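Local atomic coordinates of probable aminotransferase (Pseudomonas aeruginosa, PDB entry 5YKR), a protein that belongs to the class-III aminotransferases, a family of pyridoxal-phosphate proteins, and carries its cofactor bound covalently to a lysine. Residues L245-L248 with T249-D253; V194-A197 with T198-R201; C299-A302 with Q303-I307; F205-L208 with D209-E212; P395-G398 with G399-H402. All blocks are in the same frame, centred on the assembly; numbering follows the deposited sequence.

Contact 1 of 5, residues L245-L248 with T249-D253; sequences LREL and TRRHD
Glu247 and Arg251 form an i, i+4 salt bridge on the last turns of helix 241-251, the helix of a beta-alpha-beta unit between strands 220-225 and 255-259. Arg251 grips the carboxylate side-on: NE meets Glu247 OE2 at 2.8 Å along a nearly straight N-H (173°), and NH2 meets Glu247 OE1 at 3.0 Å. Both oxygens use their syn lone pairs, and the two flat groups are close to coplanar; Arg251 NH1 turns to Glu212 on helix 208-215.

Around the helix, Arg246 folds back through bends at chi2 and chi3 until NH2 lies 2.9 Å from Thr249 OG1, donating a bent hydrogen bond (130°) to an oxygen well out of the guanidinium plane. The Arg250 guanidinium stacks almost parallel to it, planes 8° apart, with Arg246 CD over the centre of the Arg250 group. Glu278 takes a salt bridge from Arg250 and, through its carbonyl, a bond from Arg246, while Asp280 pairs with Arg246 as well; these partners probably offset the like charges.

At the helix end, Asp253 with positive phi is the C-prime residue of a Schellman motif. Leu245 and Thr249 pack on Val223 and Leu256 of the sheet. Leu248 O accepts from both His252 N and His252 ND1, which approach from opposite faces of its carbonyl plane, and ND1 reaches the oxygen at 3.0 Å, in the plane of its own ring.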
loop_
_atom_site.group_PDB
_atom_site.type_symbol
_atom_site.label_atom_id
_atom_site.label_comp_id
_atom_site.label_asym_id
_atom_site.label_seq_id
_atom_site.Cartn_x
_atom_site.Cartn_y
_atom_site.Cartn_z
ATOM N N LEU A 245 19.430 -1.907 -23.943
ATOM C CA LEU A 245 18.883 -1.226 -22.789
ATOM C C LEU A 245 19.910 -1.167 -21.667
ATOM O O LEU A 245 20.093 -0.133 -21.015
ATOM C CB LEU A 245 17.583 -1.922 -22.359
ATOM C CG LEU A 245 16.952 -1.462 -21.020
ATOM C CD1 LEU A 245 16.579 0.013 -21.072
ATOM C CD2 LEU A 245 15.719 -2.319 -20.770
ATOM N N ARG A 246 20.547 -2.297 -21.400
ATOM C CA ARG A 246 21.532 -2.339 -20.323
ATOM C C ARG A 246 22.737 -1.465 -20.657
ATOM O O ARG A 246 23.247 -0.780 -19.793
ATOM C CB ARG A 246 21.933 -3.782 -20.021
ATOM C CG ARG A 246 23.016 -3.950 -18.995
ATOM C CD ARG A 246 22.573 -3.608 -17.575
ATOM N NE ARG A 246 22.437 -2.161 -17.348
ATOM C CZ ARG A 246 22.292 -1.598 -16.156
ATOM N NH1 ARG A 246 22.187 -2.357 -15.064
ATOM N NH2 ARG A 246 22.244 -0.280 -16.039
ATOM N N GLU A 247 23.209 -1.547 -21.909
ATOM C CA GLU A 247 24.360 -0.766 -22.318
ATOM C C GLU A 247 24.096 0.749 -22.242
ATOM O O GLU A 247 24.926 1.500 -21.719
ATOM C CB GLU A 247 24.887 -1.234 -23.678
ATOM C CG GLU A 247 26.237 -0.608 -24.083
ATOM C CD GLU A 247 26.138 0.809 -24.667
ATOM O OE1 GLU A 247 25.091 1.163 -25.289
ATOM O OE2 GLU A 247 27.087 1.599 -24.510
ATOM N N LEU A 248 22.951 1.195 -22.784
ATOM C CA LEU A 248 22.623 2.625 -22.787
ATOM C C LEU A 248 22.491 3.190 -21.373
ATOM O O LEU A 248 22.954 4.280 -21.102
ATOM C CB LEU A 248 21.314 2.856 -23.558
ATOM C CG LEU A 248 21.393 2.797 -25.102
ATOM C CD1 LEU A 248 20.037 2.855 -25.718
ATOM C CD2 LEU A 248 22.191 3.931 -25.591
ATOM N N THR A 249 21.813 2.436 -20.492
ATOM C CA THR A 249 21.660 2.934 -19.159
ATOM C C THR A 249 23.007 2.983 -18.425
ATOM O O THR A 249 23.287 3.938 -17.697
ATOM C CB THR A 249 20.601 2.130 -18.357
ATOM O OG1 THR A 249 20.883 0.728 -18.399
ATOM C CG2 THR A 249 19.170 2.409 -18.857
ATOM N N ARG A 250 23.882 1.994 -18.658
ATOM C CA ARG A 250 25.237 2.091 -18.095
ATOM C C ARG A 250 25.992 3.312 -18.592
ATOM O O ARG A 250 26.572 4.071 -17.782
ATOM C CB ARG A 250 26.030 0.844 -18.386
ATOM C CG ARG A 250 25.663 -0.197 -17.385
ATOM C CD ARG A 250 26.214 -1.519 -17.776
ATOM N NE ARG A 250 25.968 -2.487 -16.730
ATOM C CZ ARG A 250 26.057 -3.799 -16.917
ATOM N NH1 ARG A 250 26.346 -4.312 -18.124
ATOM N NH2 ARG A 250 25.802 -4.626 -15.897
ATOM N N ARG A 251 25.921 3.540 -19.900
ATOM C CA ARG A 251 26.711 4.600 -20.517
ATOM C C ARG A 251 26.287 5.971 -20.015
ATOM O O ARG A 251 27.112 6.844 -19.770
ATOM C CB ARG A 251 26.608 4.480 -22.023
ATOM C CG ARG A 251 27.397 5.564 -22.763
ATOM C CD ARG A 251 27.863 5.165 -24.125
ATOM N NE ARG A 251 26.896 4.391 -24.888
ATOM C CZ ARG A 251 25.916 4.858 -25.647
ATOM N NH1 ARG A 251 25.701 6.168 -25.805
ATOM N NH2 ARG A 251 25.152 3.979 -26.273
ATOM N N HIS A 252 24.987 6.111 -19.762
ATOM C CA HIS A 252 24.428 7.378 -19.283
ATOM C C HIS A 252 24.264 7.446 -17.747
ATOM O O HIS A 252 23.725 8.444 -17.221
ATOM C CB HIS A 252 23.081 7.648 -19.980
ATOM C CG HIS A 252 23.193 7.953 -21.422
ATOM N ND1 HIS A 252 23.063 7.006 -22.405
ATOM C CD2 HIS A 252 23.447 9.116 -22.039
ATOM C CE1 HIS A 252 23.238 7.587 -23.581
ATOM N NE2 HIS A 252 23.458 8.861 -23.381
ATOM N N ASP A 253 24.749 6.421 -17.027
ATOM C CA ASP A 253 24.646 6.328 -15.558
ATOM C C ASP A 253 23.194 6.572 -15.119
ATOM O O ASP A 253 22.890 7.402 -14.246
ATOM C CB ASP A 253 25.564 7.326 -14.887
ATOM C CG ASP A 253 25.635 7.181 -13.389
ATOM O OD1 ASP A 253 25.671 6.048 -12.932
ATOM O OD2 ASP A 253 25.623 8.199 -12.684
#

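Contact 2 of 5, residues V194-A197 with T198-R201; sequences VRHA and TTTR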
loop_
_atom_site.group_PDB
_atom_site.type_symbol
_atom_site.label_atom_id
_atom_site.label_comp_id
_atom_site.label_asym_id
_atom_site.label_seq_id
_atom_site.Cartn_x
_atom_site.Cartn_y
_atom_site.Cartn_z
ATOM N N VAL A 194 0.049 16.920 -11.801
ATOM C CA VAL A 194 1.410 16.647 -12.317
ATOM C C VAL A 194 1.465 17.298 -13.714
ATOM O O VAL A 194 0.520 17.157 -14.479
ATOM C CB VAL A 194 1.661 15.114 -12.485
ATOM C CG1 VAL A 194 3.047 14.833 -13.083
ATOM C CG2 VAL A 194 1.458 14.342 -11.173
ATOM N N ARG A 195 2.556 18.012 -14.040
ATOM C CA ARG A 195 2.886 18.352 -15.416
ATOM C C ARG A 195 3.932 17.320 -15.860
ATOM O O ARG A 195 5.104 17.423 -15.497
ATOM C CB ARG A 195 3.447 19.783 -15.528
ATOM C CG ARG A 195 2.412 20.815 -15.989
ATOM C CD ARG A 195 3.050 22.107 -16.570
ATOM N NE ARG A 195 4.111 21.905 -17.592
ATOM C CZ ARG A 195 5.395 22.279 -17.484
ATOM N NH1 ARG A 195 5.853 22.927 -16.404
ATOM N NH2 ARG A 195 6.234 22.019 -18.486
ATOM N N HIS A 196 3.511 16.342 -16.665
ATOM C CA HIS A 196 4.389 15.200 -16.909
ATOM C C HIS A 196 5.641 15.566 -17.719
ATOM O O HIS A 196 6.646 14.865 -17.630
ATOM C CB HIS A 196 3.675 14.071 -17.621
ATOM C CG HIS A 196 2.655 13.385 -16.787
ATOM N ND1 HIS A 196 2.914 12.270 -15.988
ATOM C CD2 HIS A 196 1.326 13.620 -16.679
ATOM C CE1 HIS A 196 1.787 11.920 -15.392
ATOM N NE2 HIS A 196 0.817 12.712 -15.797
ATOM N N ALA A 197 5.624 16.667 -18.462
ATOM C CA ALA A 197 6.858 17.088 -19.111
ATOM C C ALA A 197 8.008 17.345 -18.114
ATOM O O ALA A 197 9.184 17.282 -18.496
ATOM C CB ALA A 197 6.599 18.340 -19.943
ATOM N N THR A 198 7.685 17.635 -16.859
ATOM C CA THR A 198 8.696 17.871 -15.853
ATOM C C THR A 198 9.190 16.612 -15.147
ATOM O O THR A 198 10.236 16.634 -14.519
ATOM C CB THR A 198 8.226 18.890 -14.791
ATOM O OG1 THR A 198 7.314 18.273 -13.886
ATOM C CG2 THR A 198 7.581 20.133 -15.445
ATOM N N THR A 199 8.424 15.511 -15.234
ATOM C CA THR A 199 8.742 14.274 -14.520
ATOM C C THR A 199 9.125 13.086 -15.377
ATOM O O THR A 199 9.724 12.139 -14.862
ATOM C CB THR A 199 7.539 13.812 -13.671
ATOM O OG1 THR A 199 6.410 13.598 -14.500
ATOM C CG2 THR A 199 7.156 14.884 -12.657
ATOM N N THR A 200 8.771 13.098 -16.659
ATOM C CA THR A 200 8.728 11.890 -17.444
ATOM C C THR A 200 9.215 12.113 -18.871
ATOM O O THR A 200 8.901 13.141 -19.483
ATOM C CB THR A 200 7.272 11.350 -17.486
ATOM O OG1 THR A 200 6.708 11.359 -16.170
ATOM C CG2 THR A 200 7.153 10.001 -18.144
ATOM N N ARG A 201 9.971 11.121 -19.375
ATOM C CA ARG A 201 10.268 10.997 -20.801
ATOM C C ARG A 201 9.669 9.672 -21.263
ATOM O O ARG A 201 9.858 8.633 -20.631
ATOM C CB ARG A 201 11.737 11.135 -21.127
ATOM C CG ARG A 201 12.298 12.521 -20.834
ATOM C CD ARG A 201 13.783 12.627 -21.235
ATOM N NE ARG A 201 14.343 13.956 -20.956
ATOM C CZ ARG A 201 14.094 15.029 -21.701
ATOM N NH1 ARG A 201 13.349 14.947 -22.821
ATOM N NH2 ARG A 201 14.600 16.177 -21.362
HETATM O O HOH W 1 9.804 15.370 -20.684
#
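Thr198 and Arg195 close a type I beta turn, overlapped by a second from His196 to Thr199, that leads the chain into strand 200-203, an edge strand, within this chain, of the seven-stranded mixed sheet. Thr198 N donates to Arg195 O at 2.9 Å from above the carbonyl plane. Thr198 OG1 stands at the same distance from Arg195 O, placed there by a chi1 of 76° that tucks the hydroxyl between backbone N and carbonyl carbon. The same torsion sets Thr198 CG2 anti to the carbonyl carbon, where it rests over one face of the Arg195 guanidinium, toward its rim, 3.4 Å from Arg195 NH1.

His196 O closes the second turn. It accepts from Thr200 N at 2.9 Å, almost in line with the C=O bond, and from Thr199 N well above the carbonyl plane, so one oxygen holds two successive amides as the strand begins. On the side-chain side, Val194 CG1 sits over the centre of the His196 ring, while Thr200 OG1 lies at the ring's edge, in its plane. His196 ND1 is buried here without a polar partner in the model; Thr200 OG1 bonds to the carbonyl of Glu172.

Thr198 and Thr199 also pack on Gly193 of the second subunit, which places the turn at the dimer interface. A water finally bridges the two arms, donating to Ala197 O at 3.0 Å and to Thr200 O at 2.7 Å.

Contact 3 of 5, residues C299-A302 with Q303-I307; sequences CSQA and QAERI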
loop_
_atom_site.group_PDB
_atom_site.type_symbol
_atom_site.label_atom_id
_atom_site.label_comp_id
_atom_site.label_asym_id
_atom_site.label_seq_id
_atom_site.Cartn_x
_atom_site.Cartn_y
_atom_site.Cartn_z
ATOM N N CYS A 299 18.245 -3.912 -4.741
ATOM C CA CYS A 299 19.190 -3.131 -5.530
ATOM C C CYS A 299 20.576 -3.672 -5.423
ATOM O O CYS A 299 20.932 -4.411 -4.480
ATOM C CB CYS A 299 19.150 -1.675 -5.128
ATOM S SG CYS A 299 19.787 -1.271 -3.479
ATOM N N SER A 300 21.367 -3.296 -6.414
ATOM C CA SER A 300 22.798 -3.688 -6.438
ATOM C C SER A 300 23.573 -2.996 -5.320
ATOM O O SER A 300 23.138 -1.974 -4.766
ATOM C CB SER A 300 23.425 -3.324 -7.768
ATOM O OG SER A 300 23.562 -1.905 -7.865
ATOM N N GLN A 301 24.737 -3.535 -4.986
ATOM C CA GLN A 301 25.605 -2.856 -4.031
ATOM C C GLN A 301 25.990 -1.455 -4.526
ATOM O O GLN A 301 26.077 -0.534 -3.715
ATOM C CB GLN A 301 26.866 -3.678 -3.740
ATOM C CG GLN A 301 27.816 -2.969 -2.756
ATOM C CD GLN A 301 28.910 -3.802 -2.213
ATOM O OE1 GLN A 301 28.720 -4.908 -1.802
ATOM N NE2 GLN A 301 30.046 -3.177 -2.074
ATOM N N ALA A 302 26.259 -1.281 -5.823
ATOM C CA ALA A 302 26.618 0.024 -6.335
ATOM C C ALA A 302 25.519 1.048 -6.106
ATOM O O ALA A 302 25.788 2.196 -5.684
ATOM C CB ALA A 302 26.981 -0.075 -7.824
ATOM N N GLN A 303 24.267 0.633 -6.287
ATOM C CA GLN A 303 23.160 1.557 -6.024
ATOM C C GLN A 303 23.036 1.831 -4.518
ATOM O O GLN A 303 22.778 2.970 -4.100
ATOM C CB GLN A 303 21.835 1.030 -6.590
ATOM C CG GLN A 303 21.762 0.872 -8.089
ATOM C CD GLN A 303 22.123 2.116 -8.852
ATOM O OE1 GLN A 303 21.598 3.201 -8.572
ATOM N NE2 GLN A 303 22.976 1.957 -9.868
ATOM N N ALA A 304 23.157 0.779 -3.711
ATOM C CA ALA A 304 23.064 0.925 -2.255
ATOM C C ALA A 304 24.080 1.957 -1.754
ATOM O O ALA A 304 23.729 2.835 -0.953
ATOM C CB ALA A 304 23.253 -0.426 -1.561
ATOM N N GLU A 305 25.325 1.916 -2.245
ATOM C CA GLU A 305 26.311 2.862 -1.776
ATOM C C GLU A 305 25.958 4.297 -2.154
ATOM O O GLU A 305 26.218 5.240 -1.380
ATOM C CB GLU A 305 27.731 2.484 -2.236
ATOM C CG GLU A 305 28.211 1.218 -1.548
ATOM C CD GLU A 305 29.577 0.788 -1.908
ATOM O OE1 GLU A 305 30.244 1.565 -2.645
ATOM O OE2 GLU A 305 30.035 -0.260 -1.392
ATOM N N ARG A 306 25.349 4.490 -3.315
ATOM C CA ARG A 306 24.908 5.830 -3.721
ATOM C C ARG A 306 23.736 6.310 -2.879
ATOM O O ARG A 306 23.701 7.453 -2.451
ATOM C CB ARG A 306 24.575 5.849 -5.178
ATOM C CG ARG A 306 25.940 5.699 -5.884
ATOM C CD ARG A 306 25.885 5.671 -7.319
ATOM N NE ARG A 306 25.658 6.960 -7.883
ATOM C CZ ARG A 306 25.712 7.158 -9.177
ATOM N NH1 ARG A 306 25.948 6.138 -9.970
ATOM N NH2 ARG A 306 25.509 8.355 -9.674
ATOM N N ILE A 307 22.830 5.395 -2.554
ATOM C CA ILE A 307 21.691 5.733 -1.688
ATOM C C ILE A 307 22.156 6.076 -0.269
ATOM O O ILE A 307 21.729 7.100 0.313
ATOM C CB ILE A 307 20.673 4.579 -1.659
ATOM C CG1 ILE A 307 20.029 4.429 -3.016
ATOM C CG2 ILE A 307 19.638 4.760 -0.535
ATOM C CD1 ILE A 307 19.237 3.142 -3.219
HETATM O O HOH W 2 24.165 -1.019 -10.283
#
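Ser300 and Gln303 make the capping contact at the start of helix 301-310. Ser300 is the N-cap: its OG, held between backbone N and carbonyl carbon by a chi1 of 71°, accepts from Gln303 N at 3.1 Å with a fairly straight N-H (160°). The cap thus satisfies an amide of the first turn that has no preceding helical carbonyl in the usual i-4 place. Gln303 CG, set by a chi1 of -63°, lies 3.3 Å from Ser300 OG, and the bend at chi2 carries the amide to where NE2 donates to a water 2.6 Å from the same OG, adding a solvent link between the two side chains.

Among the backbone bonds, Ala304 N to Ser300 O and Glu305 N to Gln301 O open the regular helical pattern. One turn is also spanned on the exposed side, where the extended chains of Gln301 and Glu305 slant across one another and Gln301 NE2 gives a weak hydrogen bond to Glu305 OE2 at 3.0 Å.

The apolar contacts lie toward the interior. Cys299 SG approaches Ala304 CB at 4.1 Å and Ile307 CD1 at 4.5 Å, and Cys299 CB packs near Gln303 CB.

Cys299 ends strand 295-299, so the cap turns the chain directly from sheet to helix. Ile307 packs on Leu149 and Leu153 of helix 139-154 and on Phe281 of strand 281-284, while Leu42 and Tyr43 of the second subunit cover Cys299, Ala304 and Ile307.

Contact 4 of 5, residues F205-L208 with D209-E212; sequences FNDL and DALE
Asp207 caps helix 208-215 by reaching forward to Ala210, and the two residues before it face other parts of the fold. Phe205 is buried between Phe162, met edge-to-face, and Phe241, among loop residues such as Met229. Asn206 next to it bonds through its side-chain amide to Ala238 N and to the carbonyls of Pro236 and Arg396.

At Asp207, the N-cap, chi1 of -171° sets CG opposite its own backbone N, beside the carbonyl carbon, where OD1 can meet the first-turn amides. OD1 accepts from Ala210 N at 3.1 Å, with the amide coming from above the carboxylate plane. Ala210 CB presses on the group as well, 3.4 Å from Asp207 CG. A water donates to Asp207 OD1 and accepts from Asp209 N at 2.9 Å, so the same oxygen serves a second amide through solvent. The main chain contributes Asp207 O, which takes Leu211 N at 2.9 Å.

Leu208 begins the helix: its carbonyl receives Glu212 N, and its side chain packs on Phe241 of helix 241-251.

A carboxylate placed at the amino end of a helix probably interacts favourably with the helix dipole, and here OD1 meets one first-turn amide directly and another by way of water.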
loop_
_atom_site.group_PDB
_atom_site.type_symbol
_atom_site.label_atom_id
_atom_site.label_comp_id
_atom_site.label_asym_id
_atom_site.label_seq_id
_atom_site.Cartn_x
_atom_site.Cartn_y
_atom_site.Cartn_z
ATOM N N PHE A 205 8.682 0.836 -26.405
ATOM C CA PHE A 205 9.525 -0.376 -26.192
ATOM C C PHE A 205 10.211 -0.747 -27.504
ATOM O O PHE A 205 9.722 -0.404 -28.602
ATOM C CB PHE A 205 8.623 -1.500 -25.698
ATOM C CG PHE A 205 9.265 -2.588 -24.880
ATOM C CD1 PHE A 205 9.846 -2.325 -23.675
ATOM C CD2 PHE A 205 9.104 -3.951 -25.249
ATOM C CE1 PHE A 205 10.347 -3.330 -22.886
ATOM C CE2 PHE A 205 9.569 -4.960 -24.437
ATOM C CZ PHE A 205 10.215 -4.648 -23.258
ATOM N N ASN A 206 11.354 -1.428 -27.421
ATOM C CA ASN A 206 12.034 -1.944 -28.607
ATOM C C ASN A 206 12.502 -0.839 -29.572
ATOM O O ASN A 206 12.483 -1.004 -30.814
ATOM C CB ASN A 206 11.169 -3.000 -29.321
ATOM C CG ASN A 206 11.058 -4.269 -28.530
ATOM O OD1 ASN A 206 12.026 -4.645 -27.858
ATOM N ND2 ASN A 206 9.916 -4.950 -28.624
ATOM N N ASP A 207 12.892 0.304 -28.995
ATOM C CA ASP A 207 13.367 1.440 -29.806
ATOM C C ASP A 207 14.606 2.073 -29.156
ATOM O O ASP A 207 14.529 3.036 -28.358
ATOM C CB ASP A 207 12.216 2.433 -29.957
ATOM C CG ASP A 207 12.500 3.547 -30.945
ATOM O OD1 ASP A 207 13.667 3.735 -31.380
ATOM O OD2 ASP A 207 11.466 4.227 -31.270
ATOM N N LEU A 208 15.751 1.477 -29.446
ATOM C CA LEU A 208 16.977 1.879 -28.850
ATOM C C LEU A 208 17.436 3.285 -29.267
ATOM O O LEU A 208 18.000 4.008 -28.456
ATOM C CB LEU A 208 18.081 0.845 -29.099
ATOM C CG LEU A 208 17.844 -0.511 -28.413
ATOM C CD1 LEU A 208 18.809 -1.572 -28.936
ATOM C CD2 LEU A 208 17.940 -0.392 -26.906
ATOM N N ASP A 209 17.137 3.667 -30.503
ATOM C CA ASP A 209 17.488 4.990 -30.963
ATOM C C ASP A 209 16.702 6.058 -30.163
ATOM O O ASP A 209 17.249 7.077 -29.753
ATOM C CB ASP A 209 17.201 5.140 -32.464
ATOM C CG ASP A 209 18.171 4.322 -33.349
ATOM O OD1 ASP A 209 19.234 3.829 -32.872
ATOM O OD2 ASP A 209 17.873 4.165 -34.565
ATOM N N ALA A 210 15.414 5.819 -29.956
ATOM C CA ALA A 210 14.583 6.744 -29.162
ATOM C C ALA A 210 15.026 6.769 -27.711
ATOM O O ALA A 210 15.030 7.811 -27.083
ATOM C CB ALA A 210 13.122 6.384 -29.260
ATOM N N LEU A 211 15.394 5.589 -27.170
ATOM C CA LEU A 211 15.876 5.557 -25.795
ATOM C C LEU A 211 17.175 6.351 -25.639
ATOM O O LEU A 211 17.310 7.132 -24.701
ATOM C CB LEU A 211 16.077 4.114 -25.334
ATOM C CG LEU A 211 16.535 3.993 -23.897
ATOM C CD1 LEU A 211 15.503 4.538 -22.921
ATOM C CD2 LEU A 211 16.756 2.503 -23.643
ATOM N N GLU A 212 18.090 6.211 -26.607
ATOM C CA GLU A 212 19.333 6.989 -26.594
ATOM C C GLU A 212 19.045 8.496 -26.590
ATOM O O GLU A 212 19.616 9.258 -25.787
ATOM C CB GLU A 212 20.205 6.581 -27.781
ATOM C CG GLU A 212 21.405 7.464 -28.046
ATOM C CD GLU A 212 22.421 7.552 -26.952
ATOM O OE1 GLU A 212 22.798 6.473 -26.516
ATOM O OE2 GLU A 212 22.885 8.692 -26.562
HETATM O O HOH W 3 15.986 2.076 -32.659
#

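Contact 5 of 5, residues P395-G398 with G399-H402; sequences PRNG and GEAH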
loop_
_atom_site.group_PDB
_atom_site.type_symbol
_atom_site.label_atom_id
_atom_site.label_comp_id
_atom_site.label_asym_id
_atom_site.label_seq_id
_atom_site.Cartn_x
_atom_site.Cartn_y
_atom_site.Cartn_z
ATOM N N PRO A 395 3.145 -7.750 -31.383
ATOM C CA PRO A 395 3.389 -6.315 -31.458
ATOM C C PRO A 395 4.844 -5.971 -31.237
ATOM O O PRO A 395 5.519 -6.615 -30.420
ATOM C CB PRO A 395 2.511 -5.760 -30.321
ATOM C CG PRO A 395 2.500 -6.870 -29.285
ATOM C CD PRO A 395 2.410 -8.128 -30.149
ATOM N N ARG A 396 5.331 -4.960 -31.916
ATOM C CA ARG A 396 6.716 -4.507 -31.727
ATOM C C ARG A 396 6.828 -3.606 -30.486
ATOM O O ARG A 396 7.894 -3.431 -29.978
ATOM C CB ARG A 396 7.195 -3.711 -32.948
ATOM C CG ARG A 396 7.426 -4.593 -34.165
ATOM C CD ARG A 396 7.843 -3.738 -35.341
ATOM N NE ARG A 396 6.633 -3.124 -35.870
ATOM C CZ ARG A 396 6.217 -3.194 -37.138
ATOM N NH1 ARG A 396 6.940 -3.797 -38.087
ATOM N NH2 ARG A 396 5.068 -2.618 -37.462
ATOM N N ASN A 397 5.712 -2.981 -30.094
ATOM C CA ASN A 397 5.701 -2.081 -28.978
ATOM C C ASN A 397 4.284 -1.959 -28.396
ATOM O O ASN A 397 3.315 -2.479 -28.958
ATOM C CB ASN A 397 6.311 -0.725 -29.360
ATOM C CG ASN A 397 5.648 -0.119 -30.587
ATOM O OD1 ASN A 397 4.419 -0.008 -30.640
ATOM N ND2 ASN A 397 6.467 0.268 -31.580
ATOM N N GLY A 398 4.176 -1.257 -27.263
ATOM C CA GLY A 398 2.908 -1.080 -26.634
ATOM C C GLY A 398 1.909 -0.306 -27.460
ATOM O O GLY A 398 0.724 -0.621 -27.445
ATOM N N GLY A 399 2.381 0.713 -28.193
ATOM C CA GLY A 399 1.468 1.491 -29.006
ATOM C C GLY A 399 0.734 0.624 -30.032
ATOM O O GLY A 399 -0.464 0.802 -30.253
ATOM N N GLU A 400 1.458 -0.310 -30.651
ATOM C CA GLU A 400 0.874 -1.256 -31.626
ATOM C C GLU A 400 -0.135 -2.157 -30.967
ATOM O O GLU A 400 -1.249 -2.404 -31.445
ATOM C CB GLU A 400 1.940 -2.136 -32.251
ATOM C CG GLU A 400 2.745 -1.490 -33.321
ATOM C CD GLU A 400 3.661 -2.442 -34.080
ATOM O OE1 GLU A 400 3.662 -3.685 -33.832
ATOM O OE2 GLU A 400 4.384 -1.913 -34.936
ATOM N N ALA A 401 0.285 -2.684 -29.839
ATOM C CA ALA A 401 -0.537 -3.607 -29.082
ATOM C C ALA A 401 -1.856 -3.020 -28.677
ATOM O O ALA A 401 -2.875 -3.693 -28.661
ATOM C CB ALA A 401 0.224 -4.105 -27.880
ATOM N N HIS A 402 -1.826 -1.741 -28.267
ATOM C CA HIS A 402 -3.042 -1.068 -27.785
ATOM C C HIS A 402 -4.207 -1.114 -28.777
ATOM O O HIS A 402 -5.376 -1.218 -28.378
ATOM C CB HIS A 402 -2.713 0.368 -27.436
ATOM C CG HIS A 402 -3.818 1.119 -26.774
ATOM N ND1 HIS A 402 -3.973 1.190 -25.408
ATOM C CD2 HIS A 402 -4.776 1.896 -27.308
ATOM C CE1 HIS A 402 -5.006 1.966 -25.130
ATOM N NE2 HIS A 402 -5.527 2.384 -26.269
HETATM O O HOH W 4 5.403 0.766 -34.336
#
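Gly399, the second residue of helix 398-402, brings its N to 3.3 Å from the side-chain OD1 of Asn397, the N-cap; the same Gly399 N bonds to the Glu204 carboxylate.

Glu400 carries most of the contact and is held from two directions. Its backbone N donates to Asn397 OD1 at 3.0 Å, nearly in line with the side-chain C=O; chi1 of 54° puts the asparagine amide in that position. Its extended side chain then runs back to Arg396. OE1 accepts from Arg396 N at 2.8 Å, the N-H almost straight (177°) but arriving from above the carboxylate plane. OE2 takes both NE and NH2 of the Arg396 guanidinium, each at 2.7 Å, on its syn side. The oxygen sits at the edge of the guanidinium, whose plane stands steeply to that of the carboxylate, 71° apart. A water completes the group by accepting from Asn397 ND2 and donating to Glu400 OE2, so the cap and the salt bridge are joined.

Ala401 bonds through N to Asn397 O, and its CB packs on Pro395 CB at 3.7 Å. His402 N closes the next turn on Gly398 O at 2.9 Å.

The short helix comes after strand 385-389 and its loop. Pro395 and Ala401 pack on the loop residues Val235 and Val232, and His402 lies against Cys164, in another loop.

Along the chain the order is contact 2, contact 4, contact 1, contact 3 and contact 5. Contacts 2 and 4 adjoin in sequence, strand 200-203 leading to helix 208-215. Contact 4 touches contact 1, centres 12 Å apart, where Glu212 pairs with Arg251 and Leu211 packs on Leu245; it also touches contact 5, centres 14 Å apart, through Asn206 and the Arg396 carbonyl. Contact 1 meets contact 3 by the Asp253-Arg306 salt bridge. Contacts 3 and 5 therefore lie at the two ends of this chain of touches, centres about 33 Å apart. Contacts 2 and 3 both reach the second subunit, so the entry to strand 200-203 and the exit from strand 295-299 lie at the dimer interface.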